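Local atomic coordinates of putative uncharacterized protein Ta1305 (Thermoplasma acidophilum, PDB entry 4RKS), a protein that catalyses the ATP-dependent phosphorylation of (R)-mevalonate at its 3-hydroxyl, a step of the alternative mevalonate pathway of isoprenoid biosynthesis in extreme acidophiles. Residues I71-A76 with F108-V113; L169-S174 with E182-P187; V196-D201 with S320-L325. All coordinates share one frame; numbering follows the deposited sequence.

Contact 1 of 3, residues I71-A76 with F108-V113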
ATOM      1  N   ILE A  71     -14.122  15.300  -1.017  1.00 18.21           N
ATOM      2  CA  ILE A  71     -15.402  14.921  -0.397  1.00 18.61           C
ATOM      3  C   ILE A  71     -16.209  16.184  -0.191  1.00 22.61           C
ATOM      4  O   ILE A  71     -15.711  17.159   0.377  1.00 24.13           O
ATOM      5  CB  ILE A  71     -15.205  14.172   0.921  1.00 18.48           C
ATOM      6  CG1 ILE A  71     -14.590  12.803   0.635  1.00 24.98           C
ATOM      7  CG2 ILE A  71     -16.549  14.021   1.676  1.00 18.94           C
ATOM      8  CD1 ILE A  71     -13.999  12.119   1.845  1.00 23.77           C
ATOM      9  N   TYR A  72     -17.442  16.191  -0.691  1.00 19.45           N
ATOM     10  CA  TYR A  72     -18.202  17.434  -0.727  1.00 19.84           C
ATOM     11  C   TYR A  72     -19.683  17.205  -0.474  1.00 20.46           C
ATOM     12  O   TYR A  72     -20.229  16.151  -0.811  1.00 20.65           O
ATOM     13  CB  TYR A  72     -17.992  18.146  -2.078  1.00 19.87           C
ATOM     14  CG  TYR A  72     -18.333  17.291  -3.294  1.00 30.20           C
ATOM     15  CD1 TYR A  72     -17.448  16.325  -3.762  1.00 25.49           C
ATOM     16  CD2 TYR A  72     -19.539  17.445  -3.957  1.00 30.68           C
ATOM     17  CE1 TYR A  72     -17.752  15.550  -4.878  1.00 26.56           C
ATOM     18  CE2 TYR A  72     -19.858  16.673  -5.068  1.00 28.46           C
ATOM     19  CZ  TYR A  72     -18.957  15.731  -5.523  1.00 29.28           C
ATOM     20  OH  TYR A  72     -19.268  14.962  -6.621  1.00 27.32           O
ATOM     21  N   ALA A  73     -20.330  18.196   0.136  1.00 20.95           N
ATOM     22  CA  ALA A  73     -21.787  18.165   0.314  1.00 26.64           C
ATOM     23  C   ALA A  73     -22.467  18.010  -1.041  1.00 25.25           C
ATOM     24  O   ALA A  73     -22.010  18.593  -2.029  1.00 22.87           O
ATOM     25  CB  ALA A  73     -22.273  19.423   0.999  1.00 24.08           C
ATOM     26  N   ASP A  74     -23.568  17.263  -1.074  1.00 22.41           N
ATOM     27  CA  ASP A  74     -24.237  16.953  -2.341  1.00 26.10           C
ATOM     28  C   ASP A  74     -25.722  16.617  -2.108  1.00 23.64           C
ATOM     29  O   ASP A  74     -26.135  16.400  -0.971  1.00 29.72           O
ATOM     30  CB  ASP A  74     -23.502  15.790  -3.030  1.00 24.63           C
ATOM     31  CG  ASP A  74     -23.720  15.763  -4.531  1.00 33.20           C
ATOM     32  OD1 ASP A  74     -24.622  16.474  -5.015  1.00 36.29           O
ATOM     33  OD2 ASP A  74     -22.995  15.019  -5.222  1.00 22.42           O
ATOM     34  N   GLU A  75     -26.536  16.621  -3.162  1.00 24.22           N
ATOM     35  CA  GLU A  75     -27.956  16.304  -3.005  1.00 28.08           C
ATOM     36  C   GLU A  75     -28.202  14.801  -2.951  1.00 30.14           C
ATOM     37  O   GLU A  75     -29.207  14.337  -2.405  1.00 26.94           O
ATOM     38  CB  GLU A  75     -28.786  16.912  -4.137  1.00 26.94           C
ATOM     39  CG  GLU A  75     -29.097  18.381  -3.959  1.00 38.28           C
ATOM     40  CD  GLU A  75     -28.008  19.292  -4.483  1.00 46.39           C
ATOM     41  OE1 GLU A  75     -27.170  18.833  -5.293  1.00 38.06           O
ATOM     42  OE2 GLU A  75     -27.992  20.476  -4.080  1.00 53.76           O
ATOM     43  N   ALA A  76     -27.282  14.054  -3.548  1.00 28.95           N
ATOM     44  CA  ALA A  76     -27.325  12.603  -3.579  1.00 25.93           C
ATOM     45  C   ALA A  76     -25.894  12.094  -3.554  1.00 25.42           C
ATOM     46  O   ALA A  76     -24.969  12.832  -3.886  1.00 27.44           O
ATOM     47  CB  ALA A  76     -28.060  12.115  -4.812  1.00 25.33           C
ATOM     48  N   PHE A 108     -20.481  20.276   7.105  1.00 30.65           N
ATOM     49  CA  PHE A 108     -21.102  20.710   5.852  1.00 24.63           C
ATOM     50  C   PHE A 108     -22.578  21.080   5.986  1.00 28.91           C
ATOM     51  O   PHE A 108     -23.143  21.705   5.092  1.00 31.54           O
ATOM     52  CB  PHE A 108     -20.973  19.616   4.790  1.00 29.64           C
ATOM     53  CG  PHE A 108     -19.559  19.305   4.388  1.00 27.27           C
ATOM     54  CD1 PHE A 108     -18.555  20.246   4.518  1.00 31.59           C
ATOM     55  CD2 PHE A 108     -19.237  18.058   3.861  1.00 22.06           C
ATOM     56  CE1 PHE A 108     -17.250  19.946   4.134  1.00 30.32           C
ATOM     57  CE2 PHE A 108     -17.951  17.759   3.472  1.00 26.63           C
ATOM     58  CZ  PHE A 108     -16.950  18.702   3.613  1.00 27.07           C
ATOM     59  N   GLY A 109     -23.219  20.680   7.079  1.00 25.34           N
ATOM     60  CA  GLY A 109     -24.632  20.997   7.243  1.00 27.57           C
ATOM     61  C   GLY A 109     -25.531  19.912   6.689  1.00 30.24           C
ATOM     62  O   GLY A 109     -26.761  20.039   6.692  1.00 27.67           O
ATOM     63  N   THR A 110     -24.915  18.827   6.229  1.00 28.97           N
ATOM     64  CA  THR A 110     -25.658  17.683   5.701  1.00 26.07           C
ATOM     65  C   THR A 110     -24.874  16.382   5.873  1.00 26.52           C
ATOM     66  O   THR A 110     -23.642  16.382   5.873  1.00 28.12           O
ATOM     67  CB  THR A 110     -26.015  17.889   4.210  1.00 29.81           C
ATOM     68  OG1 THR A 110     -26.634  16.712   3.694  1.00 23.99           O
ATOM     69  CG2 THR A 110     -24.777  18.191   3.389  1.00 23.11           C
ATOM     70  N   LYS A 111     -25.599  15.284   6.052  1.00 24.93           N
ATOM     71  CA  LYS A 111     -25.005  13.951   6.059  1.00 25.09           C
ATOM     72  C   LYS A 111     -24.741  13.431   4.650  1.00 28.22           C
ATOM     73  O   LYS A 111     -24.049  12.433   4.487  1.00 26.10           O
ATOM     74  CB  LYS A 111     -25.910  12.945   6.774  1.00 26.64           C
ATOM     75  CG  LYS A 111     -26.175  13.230   8.234  1.00 41.16           C
ATOM     76  CD  LYS A 111     -27.175  12.218   8.795  1.00 48.73           C
ATOM     77  CE  LYS A 111     -27.436  12.450  10.277  1.00 54.27           C
ATOM     78  NZ  LYS A 111     -28.390  11.442  10.840  1.00 57.37           N
ATOM     79  N   THR A 112     -25.319  14.070   3.635  1.00 26.31           N
ATOM     80  CA  THR A 112     -25.182  13.548   2.272  1.00 32.50           C
ATOM     81  C   THR A 112     -23.914  14.092   1.597  1.00 30.14           C
ATOM     82  O   THR A 112     -23.831  15.279   1.310  1.00 22.30           O
ATOM     83  CB  THR A 112     -26.406  13.888   1.408  1.00 28.72           C
ATOM     84  OG1 THR A 112     -27.579  13.355   2.020  1.00 30.10           O
ATOM     85  CG2 THR A 112     -26.266  13.274   0.022  1.00 31.46           C
ATOM     86  N   VAL A 113     -22.924  13.229   1.366  1.00 23.12           N
ATOM     87  CA  VAL A 113     -21.683  13.683   0.726  1.00 21.16           C
ATOM     88  C   VAL A 113     -21.294  12.794  -0.447  1.00 23.44           C
ATOM     89  O   VAL A 113     -21.688  11.629  -0.511  1.00 22.93           O
ATOM     90  CB  VAL A 113     -20.480  13.739   1.709  1.00 21.49           C
ATOM     91  CG1 VAL A 113     -20.718  14.763   2.806  1.00 25.78           C
ATOM     92  CG2 VAL A 113     -20.154  12.336   2.292  1.00 20.37           C
TER
HETATM   93  O   HOH W   1     -27.655  17.308   1.126  1.00 30.87           O
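Ile-71 and Val-113 meet at the tightly packed end of this contact, their side chains slanting past one another with Ile-71 CG2 3.9 Å from Val-113 CB. With chi1 at -68°, CG2 of Ile-71 stands anti to the backbone N, and this branch meets Val-113. The Phe-108 ring reaches the strand backbone obliquely, its CZ 3.8 Å from Ile-71 O, while Val-113 CG1 sits at the ring edge in the ring plane. Phe-104 of helix 101-108 and Ala-137 and Leu-141 of helix 128-141 also line this buried side.

At the edge of this packed part, Ala-73 and Val-113 form an antiparallel, non-hydrogen-bonded pair with CA atoms 4.5 Å apart, where strand 66-73 ends and strand 113-120 begins in the N-terminal domain of this GHMP kinase. Beside it Ala-73 CB touches Thr-110 CG2 at 3.7 Å.

Farther out, toward solvent, the regular pairing ends and polar links join the looser packing. Asp-74 N gives Thr-112 O a bent hydrogen bond of 3.1 Å (145° at the hydrogen). Thr-110 OG1 accepts from Thr-112 N at 3.0 Å in an ST turn; the same OG1 also hydrogen-bonds a water (2.8 Å) that donates to Asp-74 O. Asp-74 OD2 hydrogen-bonds Ser-114, while OD1 accepts from Glu-75 N. The partly exposed Thr-112 lays its CG2 against the backbone of exposed Ala-76, 3.8 Å from its C atom.

Contact 2 of 3, residues L169-S174 with E182-P187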
ATOM      1  N   LEU A 169       7.731   3.591   6.984  1.00 17.27           N
ATOM      2  CA  LEU A 169       7.688   2.152   7.187  1.00 17.50           C
ATOM      3  C   LEU A 169       6.748   1.864   8.341  1.00 17.47           C
ATOM      4  O   LEU A 169       6.894   2.447   9.408  1.00 18.97           O
ATOM      5  CB  LEU A 169       9.072   1.588   7.496  1.00 17.89           C
ATOM      6  CG  LEU A 169       9.168   0.130   7.932  1.00 21.45           C
ATOM      7  CD1 LEU A 169       8.715  -0.788   6.805  1.00 21.15           C
ATOM      8  CD2 LEU A 169      10.613  -0.205   8.383  1.00 18.65           C
ATOM      9  N   THR A 170       5.786   0.975   8.112  1.00 20.61           N
ATOM     10  CA  THR A 170       4.831   0.611   9.144  1.00 20.17           C
ATOM     11  C   THR A 170       4.775  -0.894   9.303  1.00 20.62           C
ATOM     12  O   THR A 170       5.192  -1.647   8.407  1.00 19.03           O
ATOM     13  CB  THR A 170       3.412   1.117   8.823  1.00 17.53           C
ATOM     14  OG1 THR A 170       3.011   0.607   7.546  1.00 19.18           O
ATOM     15  CG2 THR A 170       3.359   2.656   8.838  1.00 16.97           C
ATOM     16  N   ILE A 171       4.287  -1.314  10.464  1.00 20.32           N
ATOM     17  CA  ILE A 171       3.898  -2.684  10.706  1.00 19.46           C
ATOM     18  C   ILE A 171       2.426  -2.674  11.083  1.00 19.98           C
ATOM     19  O   ILE A 171       1.994  -1.843  11.876  1.00 17.90           O
ATOM     20  CB  ILE A 171       4.724  -3.344  11.834  1.00 18.50           C
ATOM     21  CG1 ILE A 171       6.154  -3.619  11.380  1.00 18.74           C
ATOM     22  CG2 ILE A 171       4.051  -4.632  12.321  1.00 18.77           C
ATOM     23  CD1 ILE A 171       7.053  -3.991  12.515  1.00 20.36           C
ATOM     24  N   THR A 172       1.646  -3.576  10.502  1.00 19.51           N
ATOM     25  CA  THR A 172       0.262  -3.706  10.910  1.00 22.23           C
ATOM     26  C   THR A 172       0.101  -5.061  11.572  1.00 24.03           C
ATOM     27  O   THR A 172       0.050  -6.086  10.888  1.00 23.57           O
ATOM     28  CB  THR A 172      -0.696  -3.553   9.738  1.00 22.99           C
ATOM     29  OG1 THR A 172      -0.544  -2.240   9.195  1.00 22.13           O
ATOM     30  CG2 THR A 172      -2.158  -3.746  10.193  1.00 19.74           C
ATOM     31  N   TRP A 173       0.098  -5.050  12.907  1.00 26.45           N
ATOM     32  CA  TRP A 173      -0.096  -6.256  13.726  1.00 27.16           C
ATOM     33  C   TRP A 173      -1.528  -6.736  13.585  1.00 23.49           C
ATOM     34  O   TRP A 173      -2.436  -5.922  13.543  1.00 26.30           O
ATOM     35  CB  TRP A 173       0.208  -5.978  15.212  1.00 19.07           C
ATOM     36  CG  TRP A 173       1.553  -5.333  15.450  1.00 24.60           C
ATOM     37  CD1 TRP A 173       1.807  -4.000  15.634  1.00 25.31           C
ATOM     38  CD2 TRP A 173       2.825  -5.990  15.493  1.00 27.69           C
ATOM     39  NE1 TRP A 173       3.150  -3.793  15.811  1.00 28.86           N
ATOM     40  CE2 TRP A 173       3.801  -4.995  15.715  1.00 29.12           C
ATOM     41  CE3 TRP A 173       3.233  -7.322  15.357  1.00 23.79           C
ATOM     42  CZ2 TRP A 173       5.159  -5.291  15.817  1.00 28.10           C
ATOM     43  CZ3 TRP A 173       4.580  -7.616  15.458  1.00 28.99           C
ATOM     44  CH2 TRP A 173       5.532  -6.601  15.681  1.00 27.77           C
ATOM     45  N   SER A 174      -1.740  -8.042  13.533  1.00 22.58           N
ATOM     46  CA  SER A 174      -3.097  -8.566  13.378  1.00 25.01           C
ATOM     47  C   SER A 174      -3.187 -10.033  13.767  1.00 25.28           C
ATOM     48  O   SER A 174      -2.302 -10.832  13.443  1.00 28.34           O
ATOM     49  CB  SER A 174      -3.594  -8.390  11.939  1.00 29.52           C
ATOM     50  OG  SER A 174      -4.921  -8.883  11.799  1.00 27.80           O
ATOM     51  N   GLU A 182       1.426   0.529  13.271  1.00 20.19           N
ATOM     52  CA  GLU A 182       2.404   1.294  14.031  1.00 24.95           C
ATOM     53  C   GLU A 182       3.483   1.860  13.095  1.00 23.24           C
ATOM     54  O   GLU A 182       3.984   1.145  12.224  1.00 21.72           O
ATOM     55  CB  GLU A 182       3.038   0.390  15.111  1.00 25.79           C
ATOM     56  CG  GLU A 182       4.324   0.917  15.731  1.00 29.70           C
ATOM     57  CD  GLU A 182       4.986  -0.059  16.718  1.00 32.66           C
ATOM     58  OE1 GLU A 182       4.690  -1.282  16.700  1.00 27.33           O
ATOM     59  OE2 GLU A 182       5.828   0.414  17.509  1.00 36.48           O
ATOM     60  N   LYS A 183       3.846   3.129  13.287  1.00 25.46           N
ATOM     61  CA  LYS A 183       4.939   3.741  12.534  1.00 27.36           C
ATOM     62  C   LYS A 183       6.272   3.298  13.105  1.00 26.07           C
ATOM     63  O   LYS A 183       6.518   3.468  14.295  1.00 19.86           O
ATOM     64  CB  LYS A 183       4.842   5.264  12.576  1.00 28.90           C
ATOM     65  CG  LYS A 183       3.664   5.814  11.812  1.00 33.52           C
ATOM     66  CD  LYS A 183       3.072   7.035  12.505  1.00 41.18           C
ATOM     67  CE  LYS A 183       3.998   8.228  12.401  1.00 48.61           C
ATOM     68  NZ  LYS A 183       3.333   9.472  12.876  1.00 48.67           N
ATOM     69  N   ILE A 184       7.137   2.762  12.248  1.00 19.54           N
ATOM     70  CA  ILE A 184       8.389   2.154  12.695  1.00 19.77           C
ATOM     71  C   ILE A 184       9.610   3.001  12.341  1.00 18.36           C
ATOM     72  O   ILE A 184      10.536   3.133  13.144  1.00 22.91           O
ATOM     73  CB  ILE A 184       8.544   0.732  12.082  1.00 24.29           C
ATOM     74  CG1 ILE A 184       7.376  -0.161  12.510  1.00 26.58           C
ATOM     75  CG2 ILE A 184       9.826   0.108  12.502  1.00 22.38           C
ATOM     76  CD1 ILE A 184       7.285  -0.382  14.015  1.00 23.25           C
ATOM     77  N   LEU A 185       9.603   3.579  11.137  1.00 19.54           N
ATOM     78  CA  LEU A 185      10.630   4.524  10.701  1.00 21.98           C
ATOM     79  C   LEU A 185      10.002   5.619   9.826  1.00 21.17           C
ATOM     80  O   LEU A 185       9.058   5.358   9.059  1.00 22.18           O
ATOM     81  CB  LEU A 185      11.748   3.820   9.916  1.00 22.49           C
ATOM     82  CG  LEU A 185      12.779   2.934  10.629  1.00 21.41           C
ATOM     83  CD1 LEU A 185      13.662   2.237   9.573  1.00 19.16           C
ATOM     84  CD2 LEU A 185      13.636   3.754  11.607  1.00 19.24           C
ATOM     85  N   ASP A 186      10.523   6.833   9.960  1.00 17.83           N
ATOM     86  CA  ASP A 186      10.125   7.973   9.127  1.00 25.15           C
ATOM     87  C   ASP A 186      10.680   7.814   7.706  1.00 25.72           C
ATOM     88  O   ASP A 186      11.680   7.128   7.505  1.00 22.10           O
ATOM     89  CB  ASP A 186      10.642   9.294   9.730  1.00 20.52           C
ATOM     90  CG  ASP A 186      10.062   9.596  11.112  1.00 29.57           C
ATOM     91  OD1 ASP A 186       8.915   9.180  11.396  1.00 25.38           O
ATOM     92  OD2 ASP A 186      10.750  10.282  11.907  1.00 32.01           O
ATOM     93  N   PRO A 187      10.053   8.474   6.724  1.00 17.78           N
ATOM     94  CA  PRO A 187      10.617   8.535   5.366  1.00 22.02           C
ATOM     95  C   PRO A 187      12.065   9.049   5.355  1.00 23.51           C
ATOM     96  O   PRO A 187      12.853   8.610   4.522  1.00 21.42           O
ATOM     97  CB  PRO A 187       9.675   9.506   4.623  1.00 21.67           C
ATOM     98  CG  PRO A 187       8.679  10.015   5.647  1.00 20.36           C
ATOM     99  CD  PRO A 187       8.719   9.100   6.817  1.00 16.88           C
TER
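Trp-173 NE1 donates to Glu-182 OE1 at 3.1 Å, a nearly straight bond (167° at the hydrogen) lying in the indole plane, although ring and carboxylate planes are turned 45° apart. An extended Glu-182 side chain, with CG anti to its N (chi1 164°), carries the carboxylate to the indole edge; its OE2 forms a salt bridge with Lys-235 of helix 220-238, so both oxygens are engaged. The backbone bonds come next: Ile-171 and Glu-182 exchange two, the shorter being Glu-182 N to Ile-171 O at 2.8 Å.

Toward the far end the hairpin of strands 169-174 and 179-185 contains a classic beta bulge. Ile-184 and Leu-185 both face Leu-169, whose O accepts from Ile-184 N at 2.9 Å and, weakly, from Leu-185 N at 3.4 Å.

Apolar packing lies mainly on the face of Leu-169, Ile-171 and Leu-185. Ile-171 CG1 meets Ile-184 CG1 at 3.8 Å, and Ile-171 CG2 lies 3.4 Å above the centre of one Trp-173 face. Leu-169 and Leu-185 run side by side, Leu-169 CD2 4.1 Å from Leu-185 CD1, against helix 243-262, with Leu-169 also on helix 220-238. On the other face of the sheet Thr-170 accompanies Lys-183 and touches Arg-163, a residue that binds the substrate.

Contact 3 of 3, residues V196-D201 with S320-L325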
ATOM      1  N   VAL A 196      14.116   1.363  -7.512  1.00 20.82           N
ATOM      2  CA  VAL A 196      13.826   1.358  -8.942  1.00 22.03           C
ATOM      3  C   VAL A 196      12.751   0.312  -9.246  1.00 20.45           C
ATOM      4  O   VAL A 196      12.948  -0.884  -9.039  1.00 23.65           O
ATOM      5  CB  VAL A 196      15.085   1.086  -9.797  1.00 26.69           C
ATOM      6  CG1 VAL A 196      14.736   1.177 -11.293  1.00 25.46           C
ATOM      7  CG2 VAL A 196      16.172   2.077  -9.444  1.00 25.67           C
ATOM      8  N   ALA A 197      11.608   0.773  -9.740  1.00 27.10           N
ATOM      9  CA  ALA A 197      10.514  -0.138 -10.059  1.00 20.32           C
ATOM     10  C   ALA A 197      10.559  -0.562 -11.530  1.00 28.79           C
ATOM     11  O   ALA A 197      10.595   0.276 -12.438  1.00 28.98           O
ATOM     12  CB  ALA A 197       9.166   0.508  -9.726  1.00 19.77           C
ATOM     13  N   PHE A 198      10.557  -1.869 -11.754  1.00 32.26           N
ATOM     14  CA  PHE A 198      10.495  -2.408 -13.099  1.00 30.24           C
ATOM     15  C   PHE A 198       9.110  -2.966 -13.351  1.00 27.66           C
ATOM     16  O   PHE A 198       8.738  -4.001 -12.785  1.00 23.92           O
ATOM     17  CB  PHE A 198      11.558  -3.490 -13.293  1.00 26.12           C
ATOM     18  CG  PHE A 198      12.971  -2.973 -13.177  1.00 35.47           C
ATOM     19  CD1 PHE A 198      13.577  -2.842 -11.940  1.00 28.76           C
ATOM     20  CD2 PHE A 198      13.689  -2.617 -14.310  1.00 40.78           C
ATOM     21  CE1 PHE A 198      14.872  -2.373 -11.832  1.00 36.68           C
ATOM     22  CE2 PHE A 198      14.983  -2.140 -14.209  1.00 46.40           C
ATOM     23  CZ  PHE A 198      15.577  -2.021 -12.970  1.00 45.78           C
ATOM     24  N   ALA A 199       8.356  -2.280 -14.212  1.00 28.21           N
ATOM     25  CA  ALA A 199       6.972  -2.647 -14.510  1.00 27.36           C
ATOM     26  C   ALA A 199       6.852  -3.509 -15.777  1.00 35.38           C
ATOM     27  O   ALA A 199       7.195  -3.062 -16.866  1.00 35.45           O
ATOM     28  CB  ALA A 199       6.126  -1.387 -14.645  1.00 26.71           C
ATOM     29  N   PHE A 200       6.366  -4.739 -15.634  1.00 32.40           N
ATOM     30  CA  PHE A 200       6.210  -5.652 -16.771  1.00 40.22           C
ATOM     31  C   PHE A 200       4.746  -5.687 -17.225  1.00 44.15           C
ATOM     32  O   PHE A 200       3.851  -5.373 -16.448  1.00 40.07           O
ATOM     33  CB  PHE A 200       6.693  -7.058 -16.405  1.00 38.13           C
ATOM     34  CG  PHE A 200       8.153  -7.130 -16.059  1.00 40.73           C
ATOM     35  CD1 PHE A 200       8.602  -6.756 -14.805  1.00 38.21           C
ATOM     36  CD2 PHE A 200       9.077  -7.590 -16.989  1.00 43.72           C
ATOM     37  CE1 PHE A 200       9.943  -6.821 -14.486  1.00 35.60           C
ATOM     38  CE2 PHE A 200      10.419  -7.659 -16.676  1.00 42.80           C
ATOM     39  CZ  PHE A 200      10.854  -7.278 -15.421  1.00 38.01           C
ATOM     40  N   ASP A 201       4.489  -6.077 -18.470  1.00 50.55           N
ATOM     41  CA  ASP A 201       3.134  -5.931 -19.005  1.00 58.90           C
ATOM     42  C   ASP A 201       2.230  -7.157 -18.839  1.00 60.74           C
ATOM     43  O   ASP A 201       1.092  -7.145 -19.311  1.00 68.09           O
ATOM     44  CB  ASP A 201       3.189  -5.539 -20.487  1.00 69.28           C
ATOM     45  CG  ASP A 201       4.010  -6.503 -21.326  1.00 78.89           C
ATOM     46  OD1 ASP A 201       4.582  -6.053 -22.344  1.00 83.46           O
ATOM     47  OD2 ASP A 201       4.085  -7.704 -20.982  1.00 81.19           O
ATOM     48  N   SER A 320      10.481  -4.283 -19.614  1.00 40.99           N
ATOM     49  CA  SER A 320       9.807  -3.593 -18.519  1.00 38.36           C
ATOM     50  C   SER A 320      10.064  -2.099 -18.630  1.00 38.84           C
ATOM     51  O   SER A 320      11.050  -1.677 -19.221  1.00 45.11           O
ATOM     52  CB  SER A 320      10.269  -4.121 -17.155  1.00 36.73           C
ATOM     53  OG  SER A 320      11.647  -3.879 -16.921  1.00 30.83           O
ATOM     54  N   LYS A 321       9.159  -1.297 -18.087  1.00 37.88           N
ATOM     55  CA  LYS A 321       9.375   0.139 -18.015  1.00 39.28           C
ATOM     56  C   LYS A 321       9.821   0.508 -16.608  1.00 40.52           C
ATOM     57  O   LYS A 321       9.475  -0.170 -15.642  1.00 39.13           O
ATOM     58  CB  LYS A 321       8.108   0.898 -18.412  1.00 42.56           C
ATOM     59  CG  LYS A 321       7.772   0.758 -19.894  1.00 48.43           C
ATOM     60  CD  LYS A 321       6.477   1.460 -20.259  1.00 58.42           C
ATOM     61  CE  LYS A 321       6.159   1.278 -21.739  1.00 65.65           C
ATOM     62  NZ  LYS A 321       4.805   1.792 -22.098  1.00 64.09           N
ATOM     63  N   LYS A 322      10.583   1.590 -16.493  1.00 41.21           N
ATOM     64  CA  LYS A 322      11.258   1.905 -15.244  1.00 37.90           C
ATOM     65  C   LYS A 322      10.762   3.189 -14.580  1.00 36.44           C
ATOM     66  O   LYS A 322      10.491   4.186 -15.244  1.00 33.89           O
ATOM     67  CB  LYS A 322      12.769   1.999 -15.485  1.00 40.58           C
ATOM     68  CG  LYS A 322      13.390   0.709 -16.003  1.00 45.83           C
ATOM     69  CD  LYS A 322      14.834   0.919 -16.437  1.00 52.73           C
ATOM     70  CE  LYS A 322      14.927   1.756 -17.717  1.00 52.27           C
ATOM     71  NZ  LYS A 322      16.338   1.968 -18.182  1.00 50.32           N
ATOM     72  N   LYS A 323      10.650   3.155 -13.256  1.00 31.93           N
ATOM     73  CA  LYS A 323      10.349   4.355 -12.484  1.00 32.19           C
ATOM     74  C   LYS A 323      11.292   4.475 -11.295  1.00 25.84           C
ATOM     75  O   LYS A 323      11.633   3.471 -10.658  1.00 26.68           O
ATOM     76  CB  LYS A 323       8.901   4.341 -11.988  1.00 36.37           C
ATOM     77  CG  LYS A 323       8.061   5.481 -12.502  1.00 46.00           C
ATOM     78  CD  LYS A 323       7.606   5.226 -13.922  1.00 54.62           C
ATOM     79  CE  LYS A 323       6.717   6.354 -14.428  1.00 60.06           C
ATOM     80  NZ  LYS A 323       6.219   6.119 -15.816  1.00 61.29           N
ATOM     81  N   MET A 324      11.696   5.701 -10.991  1.00 24.72           N
ATOM     82  CA  MET A 324      12.526   5.963  -9.825  1.00 25.35           C
ATOM     83  C   MET A 324      11.629   6.373  -8.660  1.00 24.54           C
ATOM     84  O   MET A 324      10.942   7.392  -8.734  1.00 22.87           O
ATOM     85  CB  MET A 324      13.554   7.057 -10.125  1.00 23.40           C
ATOM     86  CG  MET A 324      14.515   7.357  -8.979  1.00 25.66           C
ATOM     87  SD  MET A 324      15.711   6.043  -8.653  1.00 34.68           S
ATOM     88  CE  MET A 324      16.776   6.205 -10.097  1.00 30.91           C
ATOM     89  N   LEU A 325      11.651   5.583  -7.590  1.00 26.72           N
ATOM     90  CA  LEU A 325      10.758   5.786  -6.448  1.00 22.92           C
ATOM     91  C   LEU A 325      11.502   6.134  -5.158  1.00 24.26           C
ATOM     92  O   LEU A 325      12.692   5.859  -5.016  1.00 22.59           O
ATOM     93  CB  LEU A 325       9.913   4.529  -6.211  1.00 24.53           C
ATOM     94  CG  LEU A 325       9.114   3.948  -7.379  1.00 18.24           C
ATOM     95  CD1 LEU A 325       8.365   2.683  -6.960  1.00 21.27           C
ATOM     96  CD2 LEU A 325       8.147   4.977  -7.934  1.00 25.71           C
TER
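Ala-197 and Ala-199 carry the backbone ladder of this contact, each as a hydrogen-bonded antiparallel pair, with Lys-323 and Lys-321 respectively. All four bonds are present; Ala-199 N to Lys-321 O, at 2.8 Å, is close to straight (174° at the hydrogen) and lies in the carbonyl plane. Between them, Phe-198 and Lys-322 form a non-hydrogen-bonded pair, and there Lys-322 CA approaches Ala-197 O to 3.3 Å in a CA-H...O contact. The two short strand segments run antiparallel with a modest twist.

Aromatic contacts cluster round Ser-320. Its CB stands over the face of Phe-200, 3.5 Å from the ring centroid and only 7° off the normal, a well-centred CH-pi contact. Its OG, set between the backbone N and the carbonyl carbon (chi1 64°), turns instead to Phe-198: OG lies near the plane of that ring, at its edge, 3.5 Å from Phe-198 CD2. The hydroxyl is not left to the ring alone, for it hydrogen-bonds to Thr-317 O.

Aliphatic packing differs between the two faces. Lys-322 lies alongside the ring of Phe-198, Lys-322 CG 3.7 Å from Phe-198 CE2, before its chain bends and takes the ammonium to Phe-312, as carbonyl partner and as cation-pi partner. On the same face Val-196 CG2 meets Met-324 SD at 4.1 Å, near helix 308-312. The opposite face has Ala-197 CB against Leu-325 CD1, at 3.6 Å.

The chemistry implies two unlike faces. On one, Phe-198 packs on helix 271-283, as Phe-200 does too, and Val-196, Met-324 and the end of Lys-322 meet helix 308-312. The other is mixed: apolar Ala-197 and Leu-325 lie beside Lys-321 and Lys-323, whose ends lead away from the partner strand.

From the N terminus, contact 1 closes a loop of 31 residues, about half of them helical, that leaves strand 66-73 and returns at strand 113-120. Contact 2 then closes a short hairpin of strands 169-174 and 179-185, and contact 3 brings strand 321-327 back to 193-199 across 118 mostly helical residues. The three are in series: none encloses or crosses another. Nor do they touch; contacts 1 and 3 have centres about 40 Å apart, contacts 2 and 3 about 25 Å. Strand pairing still joins them, for strand 53-59 lies antiparallel to both 169-174 and 321-327, and to strand 24-34, which also pairs with 66-73.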